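Local coordinates for alpha-L-arabinofuranosidase B (Aspergillus kawachii, PDB 6SXT), which releases terminal non-reducing alpha-L-arabinofuranose residues from arabinan, arabinogalactan and arabinoxylan by retaining hydrolysis, and carries an arabinose-binding domain, at residues 21-26 against 112-117; 32-37 against 54-59; 186-191 against 197-202; 218-223 against 252-257; 374-379 against 384-389. All blocks are in the same frame, centred on the assembly; numbering follows the deposited sequence.

Interaction 1: 21-26 against 112-117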
# COMPACT_ATOMS: atom_id res chain seq x y z
N THR A 21 6.88 -7.80 -5.75
CA THR A 21 7.95 -7.58 -4.77
C THR A 21 8.12 -8.80 -3.88
O THR A 21 9.06 -8.81 -3.10
CB THR A 21 7.75 -6.28 -4.01
OG1 THR A 21 6.47 -6.37 -3.34
CG2 THR A 21 7.80 -5.07 -4.90
N THR A 22 7.20 -9.75 -3.93
CA THR A 22 7.25 -10.94 -3.07
C THR A 22 7.95 -12.12 -3.72
O THR A 22 8.59 -12.88 -2.98
CB THR A 22 5.88 -11.30 -2.53
OG1 THR A 22 5.09 -11.69 -3.64
CG2 THR A 22 5.26 -10.14 -1.76
N ARG A 23 7.74 -12.35 -5.01
CA ARG A 23 8.21 -13.61 -5.63
C ARG A 23 8.38 -13.51 -7.12
O ARG A 23 7.77 -12.67 -7.81
CB ARG A 23 7.28 -14.76 -5.27
CG ARG A 23 5.87 -14.64 -5.84
CD ARG A 23 5.14 -15.94 -5.62
NE ARG A 23 3.79 -15.93 -6.15
CZ ARG A 23 3.22 -16.99 -6.72
NH1 ARG A 23 3.86 -18.15 -6.85
NH2 ARG A 23 1.99 -16.86 -7.19
N ALA A 24 9.20 -14.41 -7.65
CA ALA A 24 9.24 -14.67 -9.08
C ALA A 24 7.92 -15.22 -9.57
O ALA A 24 7.29 -16.06 -8.85
CB ALA A 24 10.36 -15.68 -9.35
N LEU A 25 7.51 -14.82 -10.77
CA LEU A 25 6.23 -15.29 -11.35
C LEU A 25 6.47 -16.24 -12.51
O LEU A 25 5.50 -16.69 -13.14
CB LEU A 25 5.42 -14.06 -11.75
CG LEU A 25 5.04 -13.18 -10.57
CD1 LEU A 25 4.36 -11.92 -11.05
CD2 LEU A 25 4.17 -13.90 -9.57
N TYR A 26 7.73 -16.48 -12.84
CA TYR A 26 8.17 -17.55 -13.79
C TYR A 26 9.09 -18.47 -13.02
O TYR A 26 9.95 -18.01 -12.29
CB TYR A 26 8.96 -16.95 -14.96
CG TYR A 26 8.24 -16.00 -15.88
CD1 TYR A 26 8.07 -14.67 -15.56
CD2 TYR A 26 7.82 -16.43 -17.12
CE1 TYR A 26 7.47 -13.80 -16.42
CE2 TYR A 26 7.19 -15.56 -18.00
CZ TYR A 26 7.02 -14.24 -17.65
OH TYR A 26 6.43 -13.36 -18.52
N VAL A 112 4.73 -9.86 4.83
CA VAL A 112 4.01 -11.14 4.70
C VAL A 112 5.02 -12.26 4.92
O VAL A 112 6.24 -12.00 4.91
CB VAL A 112 3.32 -11.29 3.34
CG1 VAL A 112 2.18 -10.28 3.21
CG2 VAL A 112 4.34 -11.20 2.21
N THR A 113 4.51 -13.48 4.99
CA THR A 113 5.32 -14.65 4.71
C THR A 113 4.70 -15.38 3.54
O THR A 113 3.45 -15.38 3.40
CB THR A 113 5.57 -15.59 5.90
OG1 THR A 113 4.30 -16.00 6.44
CG2 THR A 113 6.42 -14.94 6.97
N LEU A 114 5.54 -15.98 2.72
CA LEU A 114 5.12 -16.91 1.64
C LEU A 114 5.68 -18.28 2.03
O LEU A 114 6.94 -18.40 2.11
CB LEU A 114 5.65 -16.45 0.28
CG LEU A 114 4.77 -15.46 -0.48
CD1 LEU A 114 4.71 -14.12 0.24
CD2 LEU A 114 5.34 -15.25 -1.87
N ASN A 115 4.79 -19.18 2.39
CA ASN A 115 5.16 -20.53 2.93
C ASN A 115 6.25 -20.39 4.01
O ASN A 115 7.26 -21.17 4.00
CB ASN A 115 5.65 -21.42 1.82
CG ASN A 115 5.54 -22.91 2.14
OD1 ASN A 115 4.97 -23.33 3.16
ND2 ASN A 115 6.13 -23.69 1.26
N GLY A 116 6.07 -19.44 4.89
CA GLY A 116 6.92 -19.21 6.07
C GLY A 116 8.14 -18.33 5.87
O GLY A 116 8.81 -18.07 6.90
N GLN A 117 8.43 -17.88 4.66
CA GLN A 117 9.59 -17.03 4.36
C GLN A 117 9.09 -15.59 4.24
O GLN A 117 8.13 -15.33 3.50
CB GLN A 117 10.24 -17.58 3.08
CG GLN A 117 11.52 -16.88 2.73
CD GLN A 117 12.31 -17.56 1.61
OE1 GLN A 117 13.03 -16.83 0.93
NE2 GLN A 117 12.19 -18.88 1.46
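Thr-22 is the first residue of 21-26 to touch the strand end and turn 112-117. Its CG2 methyl faces the CG2 methyl of Val-112 at 4.2 Å. This rotamer (chi1 66°) leaves CG2 anti to the carbonyl carbon, where it meets the valine. CB and OG1 sit beside Leu-114, with Thr-22 OG1 4.0 Å from Leu-114 CD2. The two side chains cross at about a right angle. The polar partners of Thr-22 OG1 come from outside the pair: it is hydrogen-bonded to Tyr-317 OH and Ser-20 OG.

Arg-23 follows. Its aliphatic stem runs across Leu-114, again at about a right angle. The CD2 methyl of Leu-114 meets this stem at Arg-23 CD, 3.8 Å away, and at Arg-23 CB, 3.9 Å away. The chain is extended from CG to NE, which carries the guanidinium past the leucine. There NE forms a salt bridge with Glu-292 and NH1 a hydrogen bond with Asn-311.

Leu-114 also opens a type I' turn to Gln-117, closed by Gln-117 N to Leu-114 O at 3.0 Å. This turn joins strands 111-114 and 117-124 of the catalytic domain. No hydrogen bond links the two segments. The contact therefore rests on apolar packing, chiefly of Leu-114 against Thr-22 and the Arg-23 stem. The polar ends are directed by their outside partners and not by 112-117.

Interaction 2: 32-37 against 54-59. With EDO (1,2-ethanediol), chain B.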
# COMPACT_ATOMS: atom_id res chain seq x y z
N ALA A 32 16.20 -9.26 -10.97
CA ALA A 32 15.72 -8.32 -9.96
C ALA A 32 14.19 -8.25 -9.99
O ALA A 32 13.57 -8.08 -11.04
CB ALA A 32 16.28 -6.96 -10.15
N LEU A 33 13.61 -8.31 -8.81
CA LEU A 33 12.16 -8.14 -8.62
C LEU A 33 11.81 -6.68 -8.43
O LEU A 33 10.78 -6.22 -8.98
CB LEU A 33 11.73 -8.92 -7.38
CG LEU A 33 11.86 -10.43 -7.43
CD1 LEU A 33 11.68 -11.03 -6.05
CD2 LEU A 33 10.90 -11.01 -8.41
N TYR A 34 12.63 -5.95 -7.68
CA TYR A 34 12.38 -4.53 -7.37
C TYR A 34 13.67 -3.84 -6.96
O TYR A 34 14.66 -4.51 -6.65
CB TYR A 34 11.27 -4.38 -6.31
CG TYR A 34 11.54 -4.94 -4.95
CD1 TYR A 34 11.35 -6.27 -4.68
CD2 TYR A 34 11.94 -4.12 -3.90
CE1 TYR A 34 11.51 -6.78 -3.40
CE2 TYR A 34 12.14 -4.62 -2.60
CZ TYR A 34 11.86 -5.96 -2.34
OH TYR A 34 12.05 -6.50 -1.10
N GLN A 35 13.60 -2.52 -6.99
CA GLN A 35 14.68 -1.63 -6.54
C GLN A 35 14.25 -0.89 -5.27
O GLN A 35 13.10 -0.46 -5.18
CB GLN A 35 15.06 -0.72 -7.67
CG GLN A 35 16.29 0.13 -7.33
CD GLN A 35 16.54 1.20 -8.35
OE1 GLN A 35 15.82 2.17 -8.42
NE2 GLN A 35 17.59 1.01 -9.15
N LEU A 36 15.20 -0.77 -4.37
CA LEU A 36 15.09 0.01 -3.14
C LEU A 36 15.94 1.27 -3.24
O LEU A 36 17.03 1.19 -3.84
CB LEU A 36 15.62 -0.80 -1.97
CG LEU A 36 14.82 -2.01 -1.57
CD1 LEU A 36 15.66 -2.94 -0.71
CD2 LEU A 36 13.54 -1.58 -0.85
N GLN A 37 15.52 2.32 -2.55
CA GLN A 37 16.34 3.52 -2.31
C GLN A 37 16.29 3.81 -0.82
O GLN A 37 15.17 3.82 -0.29
CB GLN A 37 15.87 4.71 -3.11
CG GLN A 37 16.76 5.94 -2.91
CD GLN A 37 16.28 7.09 -3.77
OE1 GLN A 37 15.11 7.19 -4.16
NE2 GLN A 37 17.21 7.95 -4.20
N GLY A 54 11.84 -18.34 -7.18
CA GLY A 54 11.59 -18.36 -5.75
C GLY A 54 11.08 -17.05 -5.17
O GLY A 54 10.47 -16.21 -5.84
N ILE A 55 11.37 -16.89 -3.89
CA ILE A 55 10.84 -15.80 -3.02
C ILE A 55 11.89 -14.70 -2.89
O ILE A 55 13.09 -15.00 -2.78
CB ILE A 55 10.45 -16.38 -1.65
CG1 ILE A 55 9.55 -17.60 -1.78
CG2 ILE A 55 9.80 -15.33 -0.78
CD1 ILE A 55 8.28 -17.34 -2.56
N ALA A 56 11.46 -13.44 -2.85
CA ALA A 56 12.34 -12.31 -2.66
C ALA A 56 13.28 -12.49 -1.47
O ALA A 56 12.85 -13.01 -0.42
CB ALA A 56 11.48 -11.05 -2.44
N ASP A 57 14.49 -11.95 -1.62
CA ASP A 57 15.51 -11.94 -0.55
C ASP A 57 15.21 -10.82 0.44
O ASP A 57 15.83 -9.73 0.42
CB ASP A 57 16.89 -11.77 -1.16
CG ASP A 57 18.03 -11.98 -0.19
OD1 ASP A 57 17.77 -12.15 0.98
OD2 ASP A 57 19.18 -11.98 -0.75
N ALA A 58 14.22 -11.03 1.29
CA ALA A 58 13.80 -10.03 2.29
C ALA A 58 14.95 -9.72 3.27
O ALA A 58 15.05 -8.60 3.74
CB ALA A 58 12.61 -10.56 3.03
N SER A 59 15.82 -10.69 3.52
CA SER A 59 16.94 -10.45 4.43
C SER A 59 17.87 -9.39 3.83
O SER A 59 18.35 -8.50 4.58
CB SER A 59 17.61 -11.78 4.73
OG SER A 59 18.70 -11.55 5.57
C1 EDO B . 15.24 6.08 -9.10
O1 EDO B . 15.39 4.74 -9.66
C2 EDO B . 16.41 6.68 -8.40
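Gln-35 OE1 is gripped twice. It accepts a hydrogen bond from O1 of a bound 1,2-ethanediol at 2.9 Å, and it is hydrogen-bonded to Thr-73 OG1 on the neighbouring strand 70-75. The diol is probably from the crystallisation liquor. Gln-35 takes no part in the contact with 54-59, which is made by the two residues before it. These form a classic beta bulge, in which Leu-33 and Tyr-34 both face Ile-47 of strand 44-47. The bulge opens strand 34-38 of a four-stranded antiparallel sheet in the catalytic domain.

Both bulge residues reach Ala-56, in the loop that leads into helix 58-64. Leu-33 has CG beside the backbone N and anti to the carbonyl carbon (chi1 -65°). From there its CD1 methyl touches Ala-56 CB at 3.6 Å. The same methyl lies 3.7 Å from Ala-56 CA. Tyr-34 presents a ring edge, near its own plane, to the same CB. Its hydroxyl is hydrogen-bonded to Gln-61 of the helix, which ties the ring to that element. Asp-57 takes the N-cap position of the helix. The contact itself is buried and apolar. At its looser side, Tyr-34 CE1 stands 4.4 Å from Ala-56 CB.

Interaction 3: 186-191 against 197-202. With NAG (2-acetamido-2-deoxy-beta-D-glucopyranose), chain C.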
# COMPACT_ATOMS: atom_id res chain seq x y z
N ASN A 186 -14.08 0.92 -1.84
CA ASN A 186 -15.54 1.04 -1.64
C ASN A 186 -16.02 2.37 -2.17
O ASN A 186 -16.98 2.89 -1.62
CB ASN A 186 -15.97 0.80 -0.20
CG ASN A 186 -15.63 1.90 0.78
OD1 ASN A 186 -14.51 2.39 0.87
ND2 ASN A 186 -16.67 2.32 1.57
N SER A 187 -15.40 2.87 -3.22
CA SER A 187 -16.02 3.94 -4.02
C SER A 187 -17.45 3.55 -4.36
O SER A 187 -17.70 2.44 -4.87
CB SER A 187 -15.24 4.19 -5.28
OG SER A 187 -15.94 5.18 -6.05
N THR A 188 -18.42 4.49 -4.25
CA THR A 188 -19.76 4.29 -4.86
C THR A 188 -20.12 5.47 -5.77
O THR A 188 -21.33 5.58 -6.12
CB THR A 188 -20.83 4.11 -3.77
OG1 THR A 188 -20.86 5.31 -3.03
CG2 THR A 188 -20.52 2.97 -2.82
N THR A 189 -19.12 6.19 -6.24
CA THR A 189 -19.31 7.31 -7.20
C THR A 189 -19.88 6.80 -8.51
O THR A 189 -20.75 7.47 -9.13
CB THR A 189 -18.00 8.07 -7.39
OG1 THR A 189 -17.58 8.51 -6.10
CG2 THR A 189 -18.09 9.19 -8.39
N TRP A 190 -19.42 5.65 -8.96
CA TRP A 190 -19.87 5.00 -10.20
C TRP A 190 -20.55 3.67 -9.83
O TRP A 190 -21.72 3.64 -9.45
CB TRP A 190 -18.66 4.86 -11.13
CG TRP A 190 -17.96 6.15 -11.46
CD1 TRP A 190 -18.29 7.04 -12.46
CD2 TRP A 190 -16.77 6.68 -10.85
NE1 TRP A 190 -17.41 8.08 -12.46
CE2 TRP A 190 -16.47 7.91 -11.48
CE3 TRP A 190 -15.94 6.26 -9.77
CZ2 TRP A 190 -15.37 8.68 -11.11
CZ3 TRP A 190 -14.84 7.01 -9.43
CH2 TRP A 190 -14.56 8.22 -10.09
N GLY A 191 -19.83 2.57 -9.91
CA GLY A 191 -20.38 1.26 -9.64
C GLY A 191 -20.18 0.88 -8.19
O GLY A 191 -19.31 1.43 -7.53
N GLY A 197 -18.91 -3.27 0.90
CA GLY A 197 -17.61 -3.16 0.22
C GLY A 197 -16.50 -3.71 1.10
O GLY A 197 -16.70 -4.28 2.16
N PRO A 198 -15.25 -3.70 0.61
CA PRO A 198 -14.93 -3.18 -0.73
C PRO A 198 -15.32 -4.15 -1.82
O PRO A 198 -15.71 -5.28 -1.54
CB PRO A 198 -13.41 -3.05 -0.64
CG PRO A 198 -13.00 -4.25 0.22
CD PRO A 198 -14.11 -4.36 1.25
N TRP A 199 -15.21 -3.73 -3.08
CA TRP A 199 -15.59 -4.50 -4.26
C TRP A 199 -14.40 -4.51 -5.22
O TRP A 199 -13.73 -3.47 -5.36
CB TRP A 199 -16.80 -3.94 -5.00
CG TRP A 199 -17.98 -3.79 -4.06
CD1 TRP A 199 -18.81 -4.78 -3.67
CD2 TRP A 199 -18.43 -2.58 -3.43
NE1 TRP A 199 -19.73 -4.28 -2.77
CE2 TRP A 199 -19.54 -2.93 -2.64
CE3 TRP A 199 -18.01 -1.25 -3.44
CZ2 TRP A 199 -20.20 -1.98 -1.86
CZ3 TRP A 199 -18.66 -0.31 -2.68
CH2 TRP A 199 -19.74 -0.69 -1.87
N ILE A 200 -14.25 -5.61 -5.93
CA ILE A 200 -13.43 -5.64 -7.16
C ILE A 200 -14.31 -5.12 -8.26
O ILE A 200 -15.39 -5.66 -8.49
CB ILE A 200 -12.94 -7.04 -7.52
CG1 ILE A 200 -12.10 -7.64 -6.38
CG2 ILE A 200 -12.21 -6.98 -8.83
CD1 ILE A 200 -11.92 -9.12 -6.51
N MET A 201 -13.84 -4.08 -8.94
CA MET A 201 -14.57 -3.57 -10.11
C MET A 201 -13.57 -3.38 -11.24
O MET A 201 -12.35 -3.60 -11.05
CB MET A 201 -15.26 -2.25 -9.77
CG MET A 201 -16.26 -2.46 -8.67
SD MET A 201 -17.39 -1.03 -8.39
CE MET A 201 -16.41 -0.11 -7.25
N VAL A 202 -14.06 -2.97 -12.39
CA VAL A 202 -13.17 -2.71 -13.55
C VAL A 202 -13.31 -1.24 -13.90
O VAL A 202 -14.42 -0.78 -14.18
CB VAL A 202 -13.44 -3.61 -14.74
CG1 VAL A 202 -12.58 -3.26 -15.93
CG2 VAL A 202 -13.24 -5.07 -14.33
C1 NAG C . -16.44 3.31 2.62
C2 NAG C . -17.68 4.25 2.64
C3 NAG C . -17.60 5.19 3.85
C4 NAG C . -17.44 4.41 5.13
C5 NAG C . -16.21 3.47 4.91
C6 NAG C . -15.92 2.65 6.14
C7 NAG C . -18.86 5.01 0.62
C8 NAG C . -18.71 5.87 -0.56
N2 NAG C . -17.80 5.03 1.43
O3 NAG C . -18.89 5.90 3.83
O4 NAG C . -17.05 5.24 6.22
O5 NAG C . -16.46 2.56 3.85
O6 NAG C . -17.03 1.86 6.52
O7 NAG C . -19.85 4.27 0.77
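Trp-199 packs against Asn-186, Ser-187 and Thr-188 across a long hairpin loop. The loop joins antiparallel strands 180-185 and 199-203 of the catalytic domain. Beyond CB, CG stands anti to the carbonyl carbon (chi1 -55°), and the benzene side of the indole reaches the 186-188 backbone. Gly-197 CA lies over the centre of one face, 3.4 Å above the plane. On the pyrrole side, NE1 is hydrogen-bonded to Ala-194 O. On the benzene side, CE3 lies 3.8 Å from Asn-186 CA. CZ3 goes further and meets both Asn-186 CA and Ser-187 O, each at 3.6 Å. CH2, at the far end, has the CG2 methyl of Thr-188 beside it.

Asn-186 turns its amide away from the indole. Its ND2 is bonded covalently to C1 of an N-acetylglucosamine, so the sequon Asn-186, Ser-187, Thr-188 is glycosylated. Thr-188 OG1 approaches the acetyl methyl C8 of that sugar at 3.3 Å. Of 197-202, Pro-198, which follows a cis peptide bond, brings its CA nearest to that of Asn-186, at 4.4 Å.

Trp-190, farther along the loop, touches the bound inhibitor in the active site. The next residue, Gly-191, meets Met-201. The methionine is bent at its last torsion (chi3 -88°), so that sulfur and methyl both approach one carbonyl: Gly-191 O lies 3.2 Å from Met-201 SD and 3.3 Å from Met-201 CE.

Interaction 4: 218-223 against 252-257. With EDO (1,2-ethanediol), chain P.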
# COMPACT_ATOMS: atom_id res chain seq x y z
N SER A 218 -25.81 -6.80 -8.39
CA SER A 218 -26.04 -7.64 -7.19
C SER A 218 -25.01 -8.75 -7.13
O SER A 218 -24.85 -9.35 -6.06
CB SER A 218 -27.50 -8.18 -7.20
OG SER A 218 -27.66 -9.11 -8.31
N GLY A 219 -24.46 -9.15 -8.28
CA GLY A 219 -23.63 -10.35 -8.33
C GLY A 219 -22.18 -10.06 -7.93
O GLY A 219 -21.41 -11.02 -8.03
N ASP A 220 -21.87 -8.80 -7.65
CA ASP A 220 -20.46 -8.46 -7.24
C ASP A 220 -20.44 -8.35 -5.73
O ASP A 220 -20.87 -7.38 -5.15
CB ASP A 220 -19.98 -7.17 -7.88
CG ASP A 220 -18.46 -7.01 -7.88
OD1 ASP A 220 -17.80 -8.01 -7.65
OD2 ASP A 220 -17.98 -5.88 -8.19
N PRO A 221 -19.86 -9.34 -5.02
CA PRO A 221 -19.93 -9.31 -3.56
C PRO A 221 -18.90 -8.42 -2.89
O PRO A 221 -17.85 -8.10 -3.48
CB PRO A 221 -19.62 -10.78 -3.21
CG PRO A 221 -18.64 -11.17 -4.29
CD PRO A 221 -19.15 -10.51 -5.55
N SER A 222 -19.16 -8.03 -1.64
CA SER A 222 -18.14 -7.43 -0.75
C SER A 222 -17.01 -8.44 -0.55
O SER A 222 -17.30 -9.63 -0.33
CB SER A 222 -18.70 -7.04 0.59
OG SER A 222 -19.59 -5.94 0.47
N ILE A 223 -15.78 -7.95 -0.58
CA ILE A 223 -14.58 -8.80 -0.33
C ILE A 223 -14.32 -8.88 1.17
O ILE A 223 -14.19 -7.86 1.80
CB ILE A 223 -13.38 -8.15 -1.04
CG1 ILE A 223 -13.62 -8.14 -2.56
CG2 ILE A 223 -12.06 -8.85 -0.65
CD1 ILE A 223 -14.09 -9.44 -3.14
N SER A 252 -14.26 -17.45 -8.12
CA SER A 252 -15.69 -17.40 -8.50
C SER A 252 -15.84 -16.26 -9.49
O SER A 252 -15.07 -15.26 -9.45
CB SER A 252 -16.55 -17.20 -7.34
OG SER A 252 -16.47 -18.33 -6.48
N THR A 253 -16.80 -16.38 -10.40
CA THR A 253 -17.03 -15.37 -11.43
C THR A 253 -18.14 -14.44 -10.96
O THR A 253 -19.26 -14.93 -10.69
CB THR A 253 -17.29 -16.01 -12.78
OG1 THR A 253 -16.14 -16.78 -13.13
CG2 THR A 253 -17.60 -14.96 -13.82
N TYR A 254 -17.86 -13.16 -10.84
CA TYR A 254 -18.92 -12.23 -10.39
C TYR A 254 -19.45 -11.38 -11.54
O TYR A 254 -20.59 -10.86 -11.40
CB TYR A 254 -18.43 -11.46 -9.18
CG TYR A 254 -18.10 -12.40 -8.06
CD1 TYR A 254 -19.10 -13.14 -7.46
CD2 TYR A 254 -16.80 -12.54 -7.59
CE1 TYR A 254 -18.83 -14.01 -6.43
CE2 TYR A 254 -16.52 -13.43 -6.57
CZ TYR A 254 -17.53 -14.16 -5.98
OH TYR A 254 -17.34 -15.03 -4.94
N TYR A 255 -18.77 -11.31 -12.65
CA TYR A 255 -19.33 -10.80 -13.91
C TYR A 255 -18.66 -11.53 -15.03
O TYR A 255 -17.43 -11.74 -15.04
CB TYR A 255 -19.16 -9.27 -14.12
CG TYR A 255 -19.83 -8.84 -15.40
CD1 TYR A 255 -21.22 -8.88 -15.42
CD2 TYR A 255 -19.13 -8.70 -16.57
CE1 TYR A 255 -21.88 -8.67 -16.62
CE2 TYR A 255 -19.77 -8.49 -17.80
CZ TYR A 255 -21.16 -8.48 -17.80
OH TYR A 255 -21.82 -8.33 -19.01
N SER A 256 -19.42 -11.82 -16.09
CA SER A 256 -18.86 -12.32 -17.36
C SER A 256 -19.86 -12.05 -18.47
O SER A 256 -21.01 -12.42 -18.32
CB SER A 256 -18.57 -13.78 -17.34
OG SER A 256 -18.11 -14.20 -18.62
N GLY A 257 -19.43 -11.33 -19.49
CA GLY A 257 -20.35 -11.09 -20.60
C GLY A 257 -20.09 -9.78 -21.25
O GLY A 257 -18.97 -9.29 -21.22
C1 EDO P . -24.36 -9.29 -11.36
O1 EDO P . -25.44 -8.52 -10.79
C2 EDO P . -23.29 -8.65 -12.21
O2 EDO P . -21.87 -8.50 -11.73
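The Tyr-254 ring has Pro-221 over one face and Ser-252 C over the opposite face. Tyr-254 has two conformers, and this packing is that of one of them. Pro-221 CD makes a CH-pi contact, 3.4 Å from the Tyr-254 ring centroid and 20° off the ring normal. Pro-221 CG covers the outer part, 3.6 Å from Tyr-254 CZ. Gly-219 O comes obliquely to the same ring, 3.2 Å from Tyr-254 CD1. Asp-220 OD1 sits near Tyr-254 CB, with carboxylate and ring planes 34° apart.

A 1,2-ethanediol, probably from the crystallisation liquor, sits between the segments. Its O1 takes a weak hydrogen bond from Gly-219 N. Its O2 lies 2.7 Å from Tyr-254 O and at the edge of the Tyr-255 ring. No direct hydrogen bond joins the segments. The loop 218-223 thus lies on strand 250-257 where Tyr-254 and Tyr-255 both face Ile-241, a classic beta bulge in an antiparallel sheet of the catalytic domain.

Interaction 5: 374-379 against 384-389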
# COMPACT_ATOMS: atom_id res chain seq x y z
N TRP A 374 1.06 8.24 28.59
CA TRP A 374 0.27 7.67 27.48
C TRP A 374 -0.10 6.23 27.80
O TRP A 374 0.79 5.43 28.13
CB TRP A 374 1.09 7.77 26.18
CG TRP A 374 1.48 9.18 25.85
CD1 TRP A 374 2.65 9.81 26.17
CD2 TRP A 374 0.63 10.18 25.29
NE1 TRP A 374 2.62 11.10 25.74
CE2 TRP A 374 1.38 11.36 25.22
CE3 TRP A 374 -0.68 10.16 24.80
CZ2 TRP A 374 0.88 12.53 24.66
CZ3 TRP A 374 -1.19 11.32 24.27
CH2 TRP A 374 -0.41 12.49 24.21
N THR A 375 -1.37 5.90 27.75
CA THR A 375 -1.87 4.54 27.88
C THR A 375 -1.77 3.89 26.49
O THR A 375 -2.36 4.39 25.55
CB THR A 375 -3.29 4.49 28.40
OG1 THR A 375 -3.34 5.28 29.62
CG2 THR A 375 -3.71 3.05 28.65
N VAL A 376 -1.05 2.79 26.44
CA VAL A 376 -0.88 2.08 25.14
C VAL A 376 -2.03 1.11 25.01
O VAL A 376 -2.36 0.37 25.97
CB VAL A 376 0.49 1.38 25.08
CG1 VAL A 376 0.71 0.84 23.65
CG2 VAL A 376 1.61 2.33 25.41
N VAL A 377 -2.72 1.14 23.88
CA VAL A 377 -3.84 0.22 23.66
C VAL A 377 -3.64 -0.49 22.32
O VAL A 377 -2.92 0.01 21.44
CB VAL A 377 -5.18 0.92 23.72
CG1 VAL A 377 -5.32 1.77 25.00
CG2 VAL A 377 -5.46 1.76 22.54
N THR A 378 -4.33 -1.59 22.17
CA THR A 378 -4.35 -2.31 20.88
C THR A 378 -4.66 -1.31 19.78
O THR A 378 -5.61 -0.50 19.84
CB THR A 378 -5.36 -3.46 20.92
OG1 THR A 378 -4.99 -4.24 22.05
CG2 THR A 378 -5.30 -4.28 19.64
N GLY A 379 -3.88 -1.42 18.67
CA GLY A 379 -4.05 -0.50 17.55
C GLY A 379 -5.46 -0.47 17.05
O GLY A 379 -6.09 -1.54 16.78
N GLN A 384 -1.93 -5.77 15.57
CA GLN A 384 -0.50 -5.99 15.87
C GLN A 384 0.16 -4.70 16.36
O GLN A 384 1.15 -4.75 17.03
CB GLN A 384 0.36 -6.31 14.62
CG GLN A 384 0.01 -7.53 13.85
CD GLN A 384 1.19 -7.79 12.92
OE1 GLN A 384 2.35 -7.74 13.33
NE2 GLN A 384 0.80 -8.00 11.68
N CYS A 385 -0.40 -3.57 15.98
CA CYS A 385 0.16 -2.25 16.22
C CYS A 385 -0.56 -1.65 17.44
O CYS A 385 -1.21 -2.41 18.21
CB CYS A 385 0.09 -1.41 14.98
SG CYS A 385 1.07 -2.23 13.65
N PHE A 386 -0.32 -0.37 17.68
CA PHE A 386 -0.75 0.28 18.94
C PHE A 386 -1.34 1.65 18.63
O PHE A 386 -1.08 2.32 17.59
CB PHE A 386 0.38 0.34 19.96
CG PHE A 386 0.87 -1.01 20.38
CD1 PHE A 386 0.20 -1.74 21.33
CD2 PHE A 386 1.93 -1.61 19.71
CE1 PHE A 386 0.62 -3.01 21.69
CE2 PHE A 386 2.35 -2.87 20.07
CZ PHE A 386 1.69 -3.59 21.04
N SER A 387 -2.13 2.11 19.63
CA SER A 387 -2.63 3.49 19.67
C SER A 387 -2.31 4.07 21.06
O SER A 387 -2.20 3.26 22.01
CB SER A 387 -4.10 3.54 19.34
OG SER A 387 -4.38 3.04 18.01
N PHE A 388 -2.08 5.37 21.13
CA PHE A 388 -1.56 6.04 22.34
C PHE A 388 -2.63 6.99 22.87
O PHE A 388 -2.99 7.93 22.20
CB PHE A 388 -0.26 6.76 22.00
CG PHE A 388 0.82 5.78 21.62
CD1 PHE A 388 1.64 5.25 22.58
CD2 PHE A 388 0.92 5.31 20.32
CE1 PHE A 388 2.59 4.28 22.26
CE2 PHE A 388 1.88 4.36 20.01
CZ PHE A 388 2.71 3.86 20.97
N GLU A 389 -3.21 6.59 23.99
CA GLU A 389 -4.36 7.31 24.61
C GLU A 389 -3.80 8.24 25.70
O GLU A 389 -2.97 7.86 26.48
CB GLU A 389 -5.30 6.29 25.24
CG GLU A 389 -6.56 6.94 25.80
CD GLU A 389 -7.42 5.95 26.52
OE1 GLU A 389 -6.94 4.84 26.75
OE2 GLU A 389 -8.59 6.23 26.67
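Thr-375 and Glu-389 form a hydrogen-bonded antiparallel pair. Thr-375 N donates to Glu-389 O at 2.8 Å. Glu-389 N returns a straighter bond to Thr-375 O, also 2.8 Å, with 169° at the hydrogen. Val-377 and Ser-387 repeat the exchange. Gly-379 N to Cys-385 O, 2.9 Å, is more bent at 141°. Here the donor stands above the carbonyl plane, where the strands give way to the turn.

Between these pairs, Val-376 meets two phenylalanines. Its CG1 methyl lies 3.5 Å from Phe-386 CD1, obliquely to the ring. Its CG2 methyl lies 3.8 Å from Phe-388 CE1, the two side chains side by side and pointing the same way. With CG1 anti to the backbone N (chi1 -172°), each methyl gets its own ring.

Thr-375, Val-377, Ser-387 and Glu-389 lie on the other face. The extended Glu-389 chain brings OE1 to 3.9 Å from Val-377 CG1, while OE2 accepts from Gly-395 N. Ser-387 OG, 3.6 Å from Gly-379 CA, is hydrogen-bonded to Leu-380 N and Ala-420 O. A disulfide ties Cys-385 to Cys-423. The whole is a beta hairpin, strands 374-378 and 386-390, in the arabinose-binding domain, whose family has the beta-trefoil fold.

Interactions 1 to 4 belong to the catalytic domain, and interaction 5 to the arabinose-binding domain. Interactions 1 and 2 are both buried, with centres about 10 Å apart. They are joined through backbone bonds of 22-24 with 54-56, and interaction 2 nests inside the chain loop closed by interaction 1. Interactions 3 and 4, centres about 12 Å apart, touch directly: Pro-198 O is probably hydrogen-bonded to Ile-223 N, and Gly-197 N to Ser-222 OG. Interaction 3 is mostly buried but carries a glycan outward and reaches the active site; interactions 4 and 5 are only partly buried. Only interaction 5 is held by direct hydrogen bonds between its segments. The others rely on methyl, ring and sulfur contacts.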